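Local coordinates for protein DegT/DnrJ/EryC1/StrS aminotransferase (Brucella abortus 2308, PDB 4QGR) that probably acts as a pyridoxal-phosphate-dependent aminotransferase, transferring amino groups between substrates, at residues A[62-72]-A[239-247]. Numbering follows the deposited sequence.
Sequences ACANGTDALQM and IGINSRLDT. With PLP (pyridoxal-5'-phosphate), chain E; PLP (pyridoxal-5'-phosphate), chain G; ACT (acetate ion), chain D.
S243 ties the 239-247 loop to segment 62-72, whose strand-to-helix turn binds the cofactor phosphate in this fold-type I aminotransferase. Packing is tight around its hydroxyl: A64 N donates to S243 OG over 3.0 Å at 164°, and S243 OG in turn donates to the anti lone pair of D68 OD2 at 2.6 Å. S243 reaches both because OG lies opposite its own backbone N (chi1 -173°). The methyl end of M72, bent round at chi3, covers the same hydroxyl, with CE 3.6 Å from S243 OG, while M72 CG meets I241 CD1 at 3.7 Å. Toward L245 the apolar touch persists, A62 CB packing on L245 CB and CD2, but the polar backbone is joined through water, which donates to A62 O and accepts from L245 N.

The two segments serve different active sites of the dimer. G66 N and T67 OG1 hold the phosphate of one cofactor, whereas N242 ND2 reaches the other, which is bound to the second subunit. R244 NH2 forms a salt bridge with D206 of the second subunit, while NH1 and NH2 also donate to an acetate, probably from the crystallisation liquor. N65 OD1 makes capping bonds in the turn leading into the helix, accepting from T67 N in its carbonyl plane and from D68 N tilted 29° from it.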
loop_
_atom_site.group_PDB
_atom_site.type_symbol
_atom_site.label_atom_id
_atom_site.label_comp_id
_atom_site.label_asym_id
_atom_site.label_seq_id
_atom_site.Cartn_x
_atom_site.Cartn_y
_atom_site.Cartn_z
ATOM N N ALA A 62 -5.848 4.635 -10.506
ATOM C CA ALA A 62 -6.010 3.512 -9.560
ATOM C C ALA A 62 -4.785 3.430 -8.659
ATOM O O ALA A 62 -3.698 3.789 -9.077
ATOM C CB ALA A 62 -6.250 2.200 -10.315
ATOM N N CYS A 63 -4.967 2.995 -7.404
ATOM C CA CYS A 63 -3.839 2.850 -6.472
ATOM C C CYS A 63 -4.132 1.739 -5.473
ATOM O O CYS A 63 -5.114 0.983 -5.639
ATOM C CB CYS A 63 -3.563 4.192 -5.777
ATOM S SG CYS A 63 -4.969 4.961 -4.926
ATOM N N ALA A 64 -3.340 1.651 -4.411
ATOM C CA ALA A 64 -3.354 0.466 -3.595
ATOM C C ALA A 64 -4.426 0.392 -2.533
ATOM O O ALA A 64 -4.784 -0.718 -2.121
ATOM C CB ALA A 64 -2.003 0.264 -2.923
ATOM N N ASN A 65 -4.879 1.544 -2.054
ATOM C CA ASN A 65 -5.900 1.621 -1.048
ATOM C C ASN A 65 -6.344 3.069 -0.874
ATOM O O ASN A 65 -5.752 3.998 -1.453
ATOM C CB ASN A 65 -5.440 0.998 0.302
ATOM C CG ASN A 65 -4.318 1.791 0.934
ATOM O OD1 ASN A 65 -4.498 2.951 1.301
ATOM N ND2 ASN A 65 -3.154 1.201 1.011
ATOM N N GLY A 66 -7.418 3.240 -0.123
ATOM C CA GLY A 66 -8.060 4.557 0.045
ATOM C C GLY A 66 -7.343 5.491 0.978
ATOM O O GLY A 66 -7.693 6.682 1.055
ATOM N N THR A 67 -6.372 4.976 1.721
ATOM C CA THR A 67 -5.559 5.804 2.618
ATOM C C THR A 67 -4.465 6.455 1.766
ATOM O O THR A 67 -4.295 7.707 1.753
ATOM C CB THR A 67 -4.947 4.947 3.750
ATOM O OG1 THR A 67 -6.002 4.340 4.502
ATOM C CG2 THR A 67 -4.085 5.810 4.649
ATOM N N ASP A 68 -3.757 5.620 1.006
ATOM C CA ASP A 68 -2.829 6.116 -0.012
ATOM C C ASP A 68 -3.463 7.187 -0.902
ATOM O O ASP A 68 -2.789 8.172 -1.315
ATOM C CB ASP A 68 -2.328 4.985 -0.941
ATOM C CG ASP A 68 -1.456 3.912 -0.261
ATOM O OD1 ASP A 68 -1.267 3.842 1.005
ATOM O OD2 ASP A 68 -1.013 3.024 -1.020
ATOM N N ALA A 69 -4.720 6.973 -1.275
ATOM C CA ALA A 69 -5.457 7.838 -2.162
ATOM C C ALA A 69 -5.657 9.236 -1.646
ATOM O O ALA A 69 -5.741 10.162 -2.446
ATOM C CB ALA A 69 -6.794 7.230 -2.538
ATOM N N LEU A 70 -5.677 9.379 -0.334
ATOM C CA LEU A 70 -5.735 10.695 0.331
ATOM C C LEU A 70 -4.346 11.294 0.546
ATOM O O LEU A 70 -4.180 12.517 0.455
ATOM C CB LEU A 70 -6.425 10.546 1.693
ATOM C CG LEU A 70 -7.887 10.065 1.670
ATOM C CD1 LEU A 70 -8.341 9.607 3.034
ATOM C CD2 LEU A 70 -8.761 11.230 1.222
ATOM N N GLN A 71 -3.359 10.440 0.836
ATOM C CA GLN A 71 -1.998 10.887 1.055
ATOM C C GLN A 71 -1.389 11.475 -0.220
ATOM O O GLN A 71 -0.737 12.516 -0.181
ATOM C CB GLN A 71 -1.130 9.724 1.524
ATOM C CG GLN A 71 0.353 10.040 1.751
ATOM C CD GLN A 71 1.115 8.794 2.220
ATOM O OE1 GLN A 71 0.500 7.768 2.530
ATOM N NE2 GLN A 71 2.433 8.827 2.149
ATOM N N MET A 72 -1.525 10.782 -1.337
ATOM C CA MET A 72 -0.796 11.225 -2.520
ATOM C C MET A 72 -1.117 12.645 -2.994
ATOM O O MET A 72 -0.200 13.405 -3.371
ATOM C CB MET A 72 -0.893 10.192 -3.637
ATOM C CG MET A 72 -0.132 8.913 -3.287
ATOM S SD MET A 72 -0.058 7.792 -4.706
ATOM C CE MET A 72 -1.592 6.874 -4.606
ATOM N N ILE A 239 9.927 12.518 -4.383
ATOM C CA ILE A 239 9.691 11.456 -3.430
ATOM C C ILE A 239 8.313 10.899 -3.727
ATOM O O ILE A 239 7.318 11.661 -3.858
ATOM C CB ILE A 239 9.716 11.970 -1.976
ATOM C CG1 ILE A 239 11.087 12.609 -1.626
ATOM C CG2 ILE A 239 9.321 10.852 -1.031
ATOM C CD1 ILE A 239 12.305 11.780 -1.961
ATOM N N GLY A 240 8.235 9.575 -3.797
ATOM C CA GLY A 240 6.928 8.903 -3.958
ATOM C C GLY A 240 6.739 7.701 -3.045
ATOM O O GLY A 240 7.425 7.571 -2.016
ATOM N N ILE A 241 5.798 6.829 -3.448
ATOM C CA ILE A 241 5.499 5.601 -2.731
ATOM C C ILE A 241 5.279 4.461 -3.737
ATOM O O ILE A 241 5.453 4.654 -4.958
ATOM C CB ILE A 241 4.290 5.792 -1.809
ATOM C CG1 ILE A 241 3.040 6.206 -2.607
ATOM C CG2 ILE A 241 4.563 6.822 -0.714
ATOM C CD1 ILE A 241 1.787 6.171 -1.753
ATOM N N ASN A 242 4.914 3.282 -3.233
ATOM C CA ASN A 242 4.467 2.216 -4.111
ATOM C C ASN A 242 2.993 2.031 -3.865
ATOM O O ASN A 242 2.631 1.434 -2.862
ATOM C CB ASN A 242 5.178 0.899 -3.790
ATOM C CG ASN A 242 4.689 -0.262 -4.654
ATOM O OD1 ASN A 242 3.805 -0.122 -5.489
ATOM N ND2 ASN A 242 5.264 -1.424 -4.433
ATOM N N SER A 243 2.151 2.478 -4.793
ATOM C CA SER A 243 0.704 2.376 -4.570
ATOM C C SER A 243 -0.067 2.067 -5.837
ATOM O O SER A 243 -0.588 2.970 -6.490
ATOM C CB SER A 243 0.174 3.642 -3.921
ATOM O OG SER A 243 -1.171 3.500 -3.565
ATOM N N ARG A 244 -0.140 0.775 -6.166
ATOM C CA ARG A 244 -0.773 0.280 -7.392
ATOM C C ARG A 244 -1.973 -0.584 -7.048
ATOM O O ARG A 244 -1.976 -1.324 -6.053
ATOM C CB ARG A 244 0.234 -0.522 -8.221
ATOM C CG ARG A 244 1.405 0.316 -8.720
ATOM C CD ARG A 244 2.448 -0.501 -9.482
ATOM N NE ARG A 244 3.212 -1.374 -8.607
ATOM C CZ ARG A 244 4.520 -1.595 -8.690
ATOM N NH1 ARG A 244 5.264 -0.992 -9.617
ATOM N NH2 ARG A 244 5.071 -2.463 -7.879
ATOM N N LEU A 245 -3.003 -0.493 -7.892
ATOM C CA LEU A 245 -4.089 -1.491 -7.876
ATOM C C LEU A 245 -3.657 -2.729 -8.646
ATOM O O LEU A 245 -3.279 -2.623 -9.840
ATOM C CB LEU A 245 -5.323 -0.913 -8.525
ATOM C CG LEU A 245 -6.602 -1.764 -8.585
ATOM C CD1 LEU A 245 -7.143 -1.919 -7.215
ATOM C CD2 LEU A 245 -7.650 -1.108 -9.492
ATOM N N ASP A 246 -3.714 -3.893 -7.990
ATOM C CA ASP A 246 -3.258 -5.134 -8.630
ATOM C C ASP A 246 -4.173 -5.435 -9.840
ATOM O O ASP A 246 -5.390 -5.204 -9.782
ATOM C CB ASP A 246 -3.369 -6.348 -7.709
ATOM C CG ASP A 246 -2.470 -6.319 -6.508
ATOM O OD1 ASP A 246 -1.401 -5.605 -6.466
ATOM O OD2 ASP A 246 -2.848 -7.086 -5.545
ATOM N N THR A 247 -3.607 -5.983 -10.898
ATOM C CA THR A 247 -4.377 -6.387 -12.074
ATOM C C THR A 247 -5.514 -7.315 -11.668
ATOM O O THR A 247 -6.644 -7.188 -12.121
ATOM C CB THR A 247 -3.495 -7.133 -13.076
ATOM O OG1 THR A 247 -2.330 -6.345 -13.367
ATOM C CG2 THR A 247 -4.260 -7.368 -14.374
HETATM N N1 PLP E . -11.698 7.285 4.295
HETATM C C2 PLP E . -12.864 6.823 4.784
HETATM C C2A PLP E . -14.035 7.741 5.045
HETATM C C3 PLP E . -13.012 5.355 4.980
HETATM O O3 PLP E . -14.177 4.887 5.411
HETATM C C4 PLP E . -11.818 4.492 4.769
HETATM C C4A PLP E . -11.747 3.016 4.838
HETATM O O4A PLP E . -12.649 2.302 4.449
HETATM C C5 PLP E . -10.607 5.142 4.250
HETATM C C6 PLP E . -10.621 6.523 4.041
HETATM C C5A PLP E . -9.355 4.336 3.980
HETATM O O4P PLP E . -9.525 3.417 2.892
HETATM P P PLP E . -8.730 2.019 2.875
HETATM O O1P PLP E . -8.843 1.464 1.457
HETATM O O2P PLP E . -7.324 2.274 3.356
HETATM O O3P PLP E . -9.563 1.185 3.862
HETATM N N1 PLP G . 14.375 -2.758 -2.024
HETATM C C2 PLP G . 14.933 -3.328 -3.121
HETATM C C2A PLP G . 16.403 -3.685 -3.129
HETATM C C3 PLP G . 14.090 -3.651 -4.297
HETATM O O3 PLP G . 14.606 -4.252 -5.386
HETATM C C4 PLP G . 12.659 -3.270 -4.268
HETATM C C4A PLP G . 11.718 -3.580 -5.350
HETATM O O4A PLP G . 12.040 -4.378 -6.185
HETATM C C5 PLP G . 12.160 -2.662 -3.034
HETATM C C6 PLP G . 13.065 -2.420 -1.981
HETATM C C5A PLP G . 10.690 -2.247 -2.978
HETATM O O4P PLP G . 9.832 -3.395 -2.988
HETATM P P PLP G . 8.376 -3.275 -3.627
HETATM O O1P PLP G . 7.660 -4.507 -3.104
HETATM O O2P PLP G . 7.724 -1.945 -3.246
HETATM O O3P PLP G . 8.668 -3.351 -5.137
HETATM C C ACT D . 8.606 -2.325 -8.335
HETATM O O ACT D . 8.169 -1.646 -9.308
HETATM O OXT ACT D . 8.035 -2.343 -7.236
HETATM C CH3 ACT D . 9.853 -3.153 -8.492
HETATM O O HOH W 1 -2.420 1.343 -10.111
HETATM O O HOH W 2 1.703 2.265 -0.385
#